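Local coordinates for protein putative short-chain dehydrogenase/reductase (Burkholderia xenovorans, PDB 5JY1) that binds NAD in a Rossmann-type fold and probably works as a short-chain dehydrogenase/reductase, perhaps on 3-oxoacyl-[acyl-carrier-protein] substrates, at residues A218-R223 / H258-N263; G29-F34 / R52-E57; A80-A85 / G90-L95. All blocks are in the same frame, centred on the assembly; numbering follows the deposited sequence. Where two conformers were deposited one is given.

Contact 1: A218-R223 / H258-N263; sequences ARPLGR and HLPGYN
Two loops of a short-chain dehydrogenase/reductase subunit meet here through their prolines: the link 218-223, between helix 211-217 and helix 227-239, and the tail 258-263 that follows the last strand of the sheet, 250-253. The rings of P220 and P260 meet through their CD atoms, P220 CD lying 4.0 Å from P260 CD, so the touching atoms are the ring carbons next to each nitrogen. The adjoining P260 CG lies 3.4 Å from the backbone carbonyl oxygen A218 O, so the same ring meets a polar group as well as an apolar one. L259 adds a methyl group: its CD1 stands 4.3 Å from P220 CG.

Where the backbones draw apart beside the prolines, one water spans the gap. It donates to A218 O and to G261 O, at 2.7 Å from each, and so joins two acceptors that could not bond to one another. The link itself is folded by a type I beta turn from R219 to G222, closed by the bond from G222 N to R219 O at 3.0 Å; G222, the last residue of the turn, has positive phi (67°), which glycine adopts easily. R219 faces a different neighbourhood, its guanidinium donating to the backbone oxygens of S215 and D254, while L221 pairs through its backbone with G255.

Other copies of the protein close over the same loops. P220 packs on A179 and L259 on S180 of the second subunit, and L221 O accepts from the Y274 hydroxyl of the third. Loop-to-loop packing with a water between carbonyls, set at subunit interfaces, is how this contact ties the region after the sixth strand to the C-terminal tail of a tetrameric Rossmann-fold enzyme.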
loop_
_atom_site.group_PDB
_atom_site.type_symbol
_atom_site.label_atom_id
_atom_site.label_comp_id
_atom_site.label_asym_id
_atom_site.label_seq_id
_atom_site.Cartn_x
_atom_site.Cartn_y
_atom_site.Cartn_z
ATOM N N ALA A 218 -9.382 3.404 20.576
ATOM C CA ALA A 218 -8.191 3.232 19.754
ATOM C C ALA A 218 -8.361 3.719 18.317
ATOM O O ALA A 218 -7.371 3.749 17.583
ATOM C CB ALA A 218 -7.780 1.760 19.741
ATOM N N ARG A 219 -9.562 4.088 17.883
ATOM C CA ARG A 219 -9.785 4.326 16.465
ATOM C C ARG A 219 -10.488 5.656 16.230
ATOM O O ARG A 219 -11.126 6.198 17.137
ATOM C CB ARG A 219 -10.611 3.188 15.844
ATOM C CG ARG A 219 -12.017 3.062 16.403
ATOM C CD ARG A 219 -12.511 1.644 16.217
ATOM N NE ARG A 219 -11.843 0.740 17.150
ATOM C CZ ARG A 219 -11.423 -0.483 16.841
ATOM N NH1 ARG A 219 -11.578 -0.948 15.611
ATOM N NH2 ARG A 219 -10.837 -1.233 17.765
ATOM N N PRO A 220 -10.395 6.199 15.005
ATOM C CA PRO A 220 -10.965 7.532 14.733
ATOM C C PRO A 220 -12.444 7.681 15.034
ATOM O O PRO A 220 -12.861 8.763 15.463
ATOM C CB PRO A 220 -10.689 7.716 13.234
ATOM C CG PRO A 220 -9.372 6.988 13.040
ATOM C CD PRO A 220 -9.486 5.766 13.922
ATOM N N LEU A 221 -13.259 6.657 14.791
ATOM C CA LEU A 221 -14.687 6.808 15.057
ATOM C C LEU A 221 -15.045 6.544 16.510
ATOM O O LEU A 221 -16.200 6.759 16.892
ATOM C CB LEU A 221 -15.496 5.897 14.123
ATOM C CG LEU A 221 -15.603 6.487 12.706
ATOM C CD1 LEU A 221 -16.093 5.462 11.702
ATOM C CD2 LEU A 221 -16.550 7.704 12.722
ATOM N N GLY A 222 -14.087 6.112 17.327
ATOM C CA GLY A 222 -14.295 6.106 18.763
ATOM C C GLY A 222 -15.336 5.134 19.268
ATOM O O GLY A 222 -15.831 5.302 20.386
ATOM N N ARG A 223 -15.689 4.119 18.483
ATOM C CA ARG A 223 -16.646 3.127 18.947
ATOM C C ARG A 223 -16.306 1.775 18.335
ATOM O O ARG A 223 -15.614 1.689 17.322
ATOM C CB ARG A 223 -18.084 3.530 18.603
ATOM C CG ARG A 223 -18.383 3.443 17.131
ATOM C CD ARG A 223 -19.783 3.953 16.787
ATOM N NE ARG A 223 -19.910 4.004 15.337
ATOM C CZ ARG A 223 -20.269 2.957 14.610
ATOM N NH1 ARG A 223 -20.562 1.814 15.221
ATOM N NH2 ARG A 223 -20.349 3.051 13.288
ATOM N N HIS A 258 -7.185 1.225 10.950
ATOM C CA HIS A 258 -6.014 1.088 10.081
ATOM C C HIS A 258 -5.138 2.338 10.064
ATOM O O HIS A 258 -3.936 2.239 9.784
ATOM C CB HIS A 258 -6.471 0.746 8.660
ATOM C CG HIS A 258 -7.274 1.832 8.022
ATOM N ND1 HIS A 258 -6.710 2.763 7.180
ATOM C CD2 HIS A 258 -8.588 2.160 8.129
ATOM C CE1 HIS A 258 -7.638 3.630 6.805
ATOM N NE2 HIS A 258 -8.786 3.285 7.366
ATOM N N LEU A 259 -5.701 3.514 10.375
ATOM C CA LEU A 259 -4.880 4.728 10.372
ATOM C C LEU A 259 -3.886 4.744 11.529
ATOM O O LEU A 259 -2.670 4.759 11.268
ATOM C CB LEU A 259 -5.779 5.972 10.339
ATOM C CG LEU A 259 -6.533 6.240 9.034
ATOM C CD1 LEU A 259 -7.529 7.404 9.227
ATOM C CD2 LEU A 259 -5.575 6.537 7.888
ATOM N N PRO A 260 -4.302 4.733 12.808
ATOM C CA PRO A 260 -3.293 4.719 13.881
ATOM C C PRO A 260 -2.639 3.365 14.086
ATOM O O PRO A 260 -1.604 3.302 14.760
ATOM C CB PRO A 260 -4.089 5.130 15.128
ATOM C CG PRO A 260 -5.472 4.618 14.847
ATOM C CD PRO A 260 -5.673 4.808 13.363
ATOM N N GLY A 261 -3.208 2.292 13.547
ATOM C CA GLY A 261 -2.690 0.990 13.910
ATOM C C GLY A 261 -3.008 0.682 15.369
ATOM O O GLY A 261 -3.927 1.244 15.979
ATOM N N TYR A 262 -2.226 -0.244 15.922
ATOM C CA TYR A 262 -2.312 -0.607 17.334
ATOM C C TYR A 262 -1.041 -1.363 17.700
ATOM O O TYR A 262 -0.547 -2.165 16.902
ATOM C CB TYR A 262 -3.548 -1.475 17.618
ATOM C CG TYR A 262 -3.610 -2.632 16.659
ATOM C CD1 TYR A 262 -4.126 -2.459 15.382
ATOM C CD2 TYR A 262 -3.098 -3.880 17.003
ATOM C CE1 TYR A 262 -4.147 -3.485 14.482
ATOM C CE2 TYR A 262 -3.119 -4.925 16.101
ATOM C CZ TYR A 262 -3.648 -4.715 14.842
ATOM O OH TYR A 262 -3.678 -5.725 13.919
ATOM N N ASN A 263 -0.527 -1.120 18.898
ATOM C CA ASN A 263 0.660 -1.824 19.372
ATOM C C ASN A 263 0.214 -3.064 20.138
ATOM O O ASN A 263 -0.445 -2.953 21.175
ATOM C CB ASN A 263 1.518 -0.905 20.245
ATOM C CG ASN A 263 2.877 -1.509 20.582
ATOM O OD1 ASN A 263 3.181 -2.640 20.203
ATOM N ND2 ASN A 263 3.706 -0.742 21.284
HETATM O O HOH W 1 -4.817 2.877 17.958
#

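Contact 2: G29-F34 / R52-E57; sequences GVARSF and RQVEQE
R32 lays the end of its side chain across that of E57, joining helix 25-36 to helix 48-60 by a salt bridge. The bond runs from R32 NH1 to E57 OE1 over 2.9 Å and is distinctly bent, with an angle of 144° at the hydrogen. The two flat groups stand nearly perpendicular, their planes 83° apart, and NH1 approaches OE1 from above the carboxylate plane. A bend at chi3 (56°) folds the arginine chain so that CD also passes the carboxylate, 3.5 Å from E57 OE1. E57 is extended beyond CG, and its CB lies 3.6 Å from R32 NH1, so the aliphatic part of the glutamate runs along the edge of the guanidinium.

Beneath the ion pair the contact turns apolar. A31 CB meets V54 CG1 at 4.3 Å, and both side chains also rest on I43 of strand 40-45, the strand that connects the two helices in this beta-alpha-beta part of the Rossmann fold.

Each charge has a further partner. R32 NE forms a salt bridge with E228 at the start of helix 227-239, and E57 OE1 is shared with R28, whose NH2 comes close to R32 NH1. Two arginines and two glutamates thus alternate across three helices. The glutamates would be expected to offset the proximity of the like charges, and the bent, out-of-plane geometry at OE1 is consistent with one oxygen serving two cationic groups.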
loop_
_atom_site.group_PDB
_atom_site.type_symbol
_atom_site.label_atom_id
_atom_site.label_comp_id
_atom_site.label_asym_id
_atom_site.label_seq_id
_atom_site.Cartn_x
_atom_site.Cartn_y
_atom_site.Cartn_z
ATOM N N GLY A 29 -23.853 -11.600 11.277
ATOM C CA GLY A 29 -24.284 -10.253 10.949
ATOM C C GLY A 29 -24.406 -10.044 9.455
ATOM O O GLY A 29 -25.358 -9.415 8.982
ATOM N N VAL A 30 -23.453 -10.582 8.689
ATOM C CA VAL A 30 -23.526 -10.498 7.232
ATOM C C VAL A 30 -24.737 -11.268 6.711
ATOM O O VAL A 30 -25.483 -10.779 5.853
ATOM C CB VAL A 30 -22.213 -11.003 6.602
ATOM C CG1 VAL A 30 -22.351 -11.100 5.089
ATOM C CG2 VAL A 30 -21.052 -10.081 6.977
ATOM N N ALA A 31 -24.948 -12.490 7.214
ATOM C CA ALA A 31 -26.075 -13.289 6.744
ATOM C C ALA A 31 -27.403 -12.583 6.993
ATOM O O ALA A 31 -28.275 -12.567 6.119
ATOM C CB ALA A 31 -26.067 -14.664 7.421
ATOM N N ARG A 32 -27.581 -12.005 8.184
ATOM C CA ARG A 32 -28.819 -11.290 8.482
ATOM C C ARG A 32 -28.971 -10.050 7.606
ATOM O O ARG A 32 -30.082 -9.740 7.153
ATOM C CB ARG A 32 -28.866 -10.926 9.968
ATOM C CG ARG A 32 -29.180 -12.110 10.882
ATOM C CD ARG A 32 -28.846 -11.807 12.331
ATOM N NE ARG A 32 -29.541 -10.613 12.804
ATOM C CZ ARG A 32 -30.650 -10.626 13.535
ATOM N NH1 ARG A 32 -31.198 -11.776 13.906
ATOM N NH2 ARG A 32 -31.208 -9.482 13.905
ATOM N N SER A 33 -27.869 -9.328 7.360
ATOM C CA SER A 33 -27.927 -8.171 6.468
ATOM C C SER A 33 -28.329 -8.584 5.062
ATOM O O SER A 33 -29.148 -7.917 4.423
ATOM C CB SER A 33 -26.576 -7.451 6.434
ATOM O OG SER A 33 -26.175 -7.064 7.730
ATOM N N PHE A 34 -27.757 -9.684 4.560
ATOM C CA PHE A 34 -28.129 -10.198 3.244
ATOM C C PHE A 34 -29.604 -10.584 3.197
ATOM O O PHE A 34 -30.290 -10.340 2.197
ATOM C CB PHE A 34 -27.275 -11.422 2.893
ATOM C CG PHE A 34 -25.867 -11.108 2.462
ATOM C CD1 PHE A 34 -25.354 -9.822 2.524
ATOM C CD2 PHE A 34 -25.054 -12.126 1.976
ATOM C CE1 PHE A 34 -24.047 -9.557 2.113
ATOM C CE2 PHE A 34 -23.756 -11.864 1.555
ATOM C CZ PHE A 34 -23.254 -10.581 1.632
ATOM N N ARG A 52 -28.618 -23.320 12.705
ATOM C CA ARG A 52 -30.073 -23.341 12.597
ATOM C C ARG A 52 -30.695 -22.095 13.213
ATOM O O ARG A 52 -31.706 -21.597 12.708
ATOM C CB ARG A 52 -30.636 -24.606 13.252
ATOM C CG ARG A 52 -30.191 -25.887 12.562
ATOM C CD ARG A 52 -30.999 -27.115 12.989
ATOM N NE ARG A 52 -30.540 -28.297 12.260
ATOM C CZ ARG A 52 -30.877 -28.573 11.003
ATOM N NH1 ARG A 52 -31.685 -27.759 10.333
ATOM N NH2 ARG A 52 -30.401 -29.660 10.409
ATOM N N GLN A 53 -30.101 -21.570 14.288
ATOM C CA GLN A 53 -30.648 -20.375 14.926
ATOM C C GLN A 53 -30.650 -19.186 13.972
ATOM O O GLN A 53 -31.602 -18.397 13.957
ATOM C CB GLN A 53 -29.857 -20.046 16.192
ATOM N N VAL A 54 -29.603 -19.052 13.155
ATOM C CA VAL A 54 -29.525 -17.926 12.227
ATOM C C VAL A 54 -30.469 -18.127 11.048
ATOM O O VAL A 54 -31.109 -17.173 10.587
ATOM C CB VAL A 54 -28.073 -17.712 11.765
ATOM C CG1 VAL A 54 -27.998 -16.594 10.736
ATOM C CG2 VAL A 54 -27.191 -17.392 12.954
ATOM N N GLU A 55 -30.561 -19.358 10.528
ATOM C CA GLU A 55 -31.562 -19.659 9.505
ATOM C C GLU A 55 -32.950 -19.219 9.959
ATOM O O GLU A 55 -33.675 -18.534 9.228
ATOM C CB GLU A 55 -31.551 -21.159 9.187
ATOM C CG GLU A 55 -32.736 -21.638 8.351
ATOM C CD GLU A 55 -32.995 -23.139 8.490
ATOM O OE1 GLU A 55 -32.499 -23.925 7.653
ATOM O OE2 GLU A 55 -33.695 -23.536 9.445
ATOM N N GLN A 56 -33.326 -19.585 11.185
ATOM C CA GLN A 56 -34.648 -19.237 11.689
ATOM C C GLN A 56 -34.787 -17.738 11.930
ATOM O O GLN A 56 -35.873 -17.182 11.728
ATOM C CB GLN A 56 -34.937 -20.020 12.969
ATOM C CG GLN A 56 -35.030 -21.530 12.753
ATOM C CD GLN A 56 -36.243 -21.920 11.921
ATOM O OE1 GLN A 56 -37.379 -21.594 12.269
ATOM N NE2 GLN A 56 -36.005 -22.605 10.809
ATOM N N GLU A 57 -33.712 -17.070 12.365
ATOM C CA GLU A 57 -33.763 -15.619 12.535
ATOM C C GLU A 57 -34.085 -14.926 11.218
ATOM O O GLU A 57 -34.934 -14.028 11.164
ATOM C CB GLU A 57 -32.435 -15.099 13.096
ATOM C CG GLU A 57 -32.257 -15.332 14.589
ATOM C CD GLU A 57 -30.853 -15.008 15.079
ATOM O OE1 GLU A 57 -30.060 -14.417 14.315
ATOM O OE2 GLU A 57 -30.540 -15.354 16.239
#

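Contact 3: A80-A85 / G90-L95; sequences AAVRSA and GSLDIL
Helix 75-89 gives way at G90, whose positive phi (104°) ends the helical run, and the chain then doubles back through extended S91 and L92 toward strand 94-97, bringing the CA atoms of A85 and L92 to 6.0 Å. This is the alpha-to-beta return of a beta-alpha-beta unit in the Rossmann fold, here leading to the central strand of the seven-stranded parallel sheet. A CB at these G90 backbone angles would collide with the carbonyl oxygen before it, so the absence of a side chain suits the turn.

L92 is the side chain that fills the angle between helix and sheet. With CG turned away from the backbone nitrogen to the far side of the CA–CB bond (chi1 -180°), it sends its two methyls to different helix residues one turn apart. CD2 lies against V82, 3.8 Å from both V82 CG1 and V82 CG2, and the two side chains cross at about a right angle. CD1 meets the methyl of A85, the CD1 to CB distance being 4.1 Å. The small side chain of A85 is consistent with the close return of the backbone; its CB is also 4.1 Å from S91 O.

Further apolar surface comes from L18 of strand 16-20 and A134 of helix 113-141, both touching L92, while A133 of that helix packs on V82. V82, A85 and L92 are buried, and no other chain of the assembly touches the two segments.

On the side turned from the helix, polar groups fix the approach to the strand. D93 bridges to R15 and accepts from the backbone nitrogen of V16, tying the turn to the start of the neighbouring strand. Its OD2 also receives the hydroxyl of S91, OG to OD2 2.7 Å, on the syn side and 32° out of the carboxylate plane.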
loop_
_atom_site.group_PDB
_atom_site.type_symbol
_atom_site.label_atom_id
_atom_site.label_comp_id
_atom_site.label_asym_id
_atom_site.label_seq_id
_atom_site.Cartn_x
_atom_site.Cartn_y
_atom_site.Cartn_z
ATOM N N ALA A 80 -20.388 -29.741 -1.555
ATOM C CA ALA A 80 -21.766 -30.157 -1.314
ATOM C C ALA A 80 -22.644 -28.964 -0.946
ATOM O O ALA A 80 -23.797 -28.872 -1.387
ATOM C CB ALA A 80 -21.796 -31.231 -0.220
ATOM N N ALA A 81 -22.110 -28.031 -0.157
ATOM C CA ALA A 81 -22.885 -26.854 0.219
ATOM C C ALA A 81 -23.168 -25.959 -0.985
ATOM O O ALA A 81 -24.258 -25.383 -1.097
ATOM C CB ALA A 81 -22.149 -26.070 1.305
ATOM N N VAL A 82 -22.200 -25.834 -1.896
ATOM C CA VAL A 82 -22.421 -25.062 -3.119
ATOM C C VAL A 82 -23.511 -25.709 -3.971
ATOM O O VAL A 82 -24.385 -25.017 -4.512
ATOM C CB VAL A 82 -21.098 -24.906 -3.897
ATOM C CG1 VAL A 82 -21.354 -24.374 -5.294
ATOM C CG2 VAL A 82 -20.148 -23.971 -3.145
ATOM N N ARG A 83 -23.488 -27.043 -4.099
ATOM C CA ARG A 83 -24.563 -27.719 -4.823
ATOM C C ARG A 83 -25.908 -27.497 -4.145
ATOM O O ARG A 83 -26.924 -27.318 -4.824
ATOM C CB ARG A 83 -24.298 -29.223 -4.946
ATOM C CG ARG A 83 -23.104 -29.587 -5.822
ATOM C CD ARG A 83 -23.112 -31.074 -6.184
ATOM N NE ARG A 83 -22.994 -31.938 -5.012
ATOM C CZ ARG A 83 -21.842 -32.281 -4.439
ATOM N NH1 ARG A 83 -20.689 -31.825 -4.919
ATOM N NH2 ARG A 83 -21.840 -33.079 -3.377
ATOM N N SER A 84 -25.935 -27.536 -2.808
ATOM C CA SER A 84 -27.183 -27.291 -2.087
ATOM C C SER A 84 -27.752 -25.914 -2.410
ATOM O O SER A 84 -28.967 -25.768 -2.602
ATOM C CB SER A 84 -26.963 -27.439 -0.581
ATOM O OG SER A 84 -26.608 -28.773 -0.238
ATOM N N ALA A 85 -26.896 -24.890 -2.474
ATOM C CA ALA A 85 -27.374 -23.557 -2.832
ATOM C C ALA A 85 -28.035 -23.557 -4.207
ATOM O O ALA A 85 -29.140 -23.027 -4.378
ATOM C CB ALA A 85 -26.219 -22.546 -2.787
ATOM N N GLY A 90 -31.482 -22.105 -6.979
ATOM C CA GLY A 90 -31.375 -21.883 -8.405
ATOM C C GLY A 90 -30.070 -21.283 -8.884
ATOM O O GLY A 90 -29.853 -21.230 -10.101
ATOM N N SER A 91 -29.209 -20.821 -7.978
ATOM C CA SER A 91 -27.961 -20.163 -8.347
ATOM C C SER A 91 -27.083 -20.068 -7.104
ATOM O O SER A 91 -27.510 -20.402 -5.996
ATOM C CB SER A 91 -28.224 -18.769 -8.929
ATOM O OG SER A 91 -28.953 -17.969 -8.003
ATOM N N LEU A 92 -25.844 -19.597 -7.297
ATOM C CA LEU A 92 -25.002 -19.163 -6.175
ATOM C C LEU A 92 -24.271 -17.911 -6.650
ATOM O O LEU A 92 -23.161 -17.988 -7.184
ATOM C CB LEU A 92 -24.030 -20.241 -5.704
ATOM C CG LEU A 92 -23.170 -19.760 -4.524
ATOM C CD1 LEU A 92 -24.038 -19.180 -3.392
ATOM C CD2 LEU A 92 -22.273 -20.892 -4.013
ATOM N N ASP A 93 -24.908 -16.761 -6.438
ATOM C CA ASP A 93 -24.435 -15.493 -6.975
ATOM C C ASP A 93 -23.358 -14.849 -6.122
ATOM O O ASP A 93 -22.521 -14.114 -6.658
ATOM C CB ASP A 93 -25.609 -14.516 -7.100
ATOM C CG ASP A 93 -26.758 -15.104 -7.872
ATOM O OD1 ASP A 93 -26.715 -15.035 -9.118
ATOM O OD2 ASP A 93 -27.705 -15.640 -7.241
ATOM N N ILE A 94 -23.363 -15.117 -4.815
ATOM C CA ILE A 94 -22.557 -14.387 -3.838
ATOM C C ILE A 94 -21.922 -15.387 -2.882
ATOM O O ILE A 94 -22.629 -16.199 -2.274
ATOM C CB ILE A 94 -23.420 -13.390 -3.037
ATOM C CG1 ILE A 94 -24.092 -12.360 -3.949
ATOM C CG2 ILE A 94 -22.602 -12.743 -1.904
ATOM C CD1 ILE A 94 -25.386 -11.803 -3.355
ATOM N N LEU A 95 -20.602 -15.311 -2.710
ATOM C CA LEU A 95 -19.885 -16.159 -1.761
ATOM C C LEU A 95 -19.144 -15.289 -0.753
ATOM O O LEU A 95 -18.407 -14.381 -1.148
ATOM C CB LEU A 95 -18.893 -17.076 -2.480
ATOM C CG LEU A 95 -17.935 -17.878 -1.595
ATOM C CD1 LEU A 95 -18.674 -18.952 -0.799
ATOM C CD2 LEU A 95 -16.832 -18.513 -2.451
#

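Overall arrangement
Contacts 2 and 3 belong to the nucleotide-binding half of the fold and adjoin each other: their centres are 16 Å apart, and F34 CE2 packs on I94 CG2 at 3.8 Å, linking helix 25-36 to strand 94-97. Contact 1 stands apart, its centre 29 Å from that of contact 2 and 37 Å from that of contact 3, which lies on the opposite side of the chain's centre. NAD comes closest to contact 2, about 8 Å from the V54 side chain, and is about 12 Å from the side chains of A218 and V82. Contact 1 faces other subunits, whereas contacts 2 and 3 are touched by none.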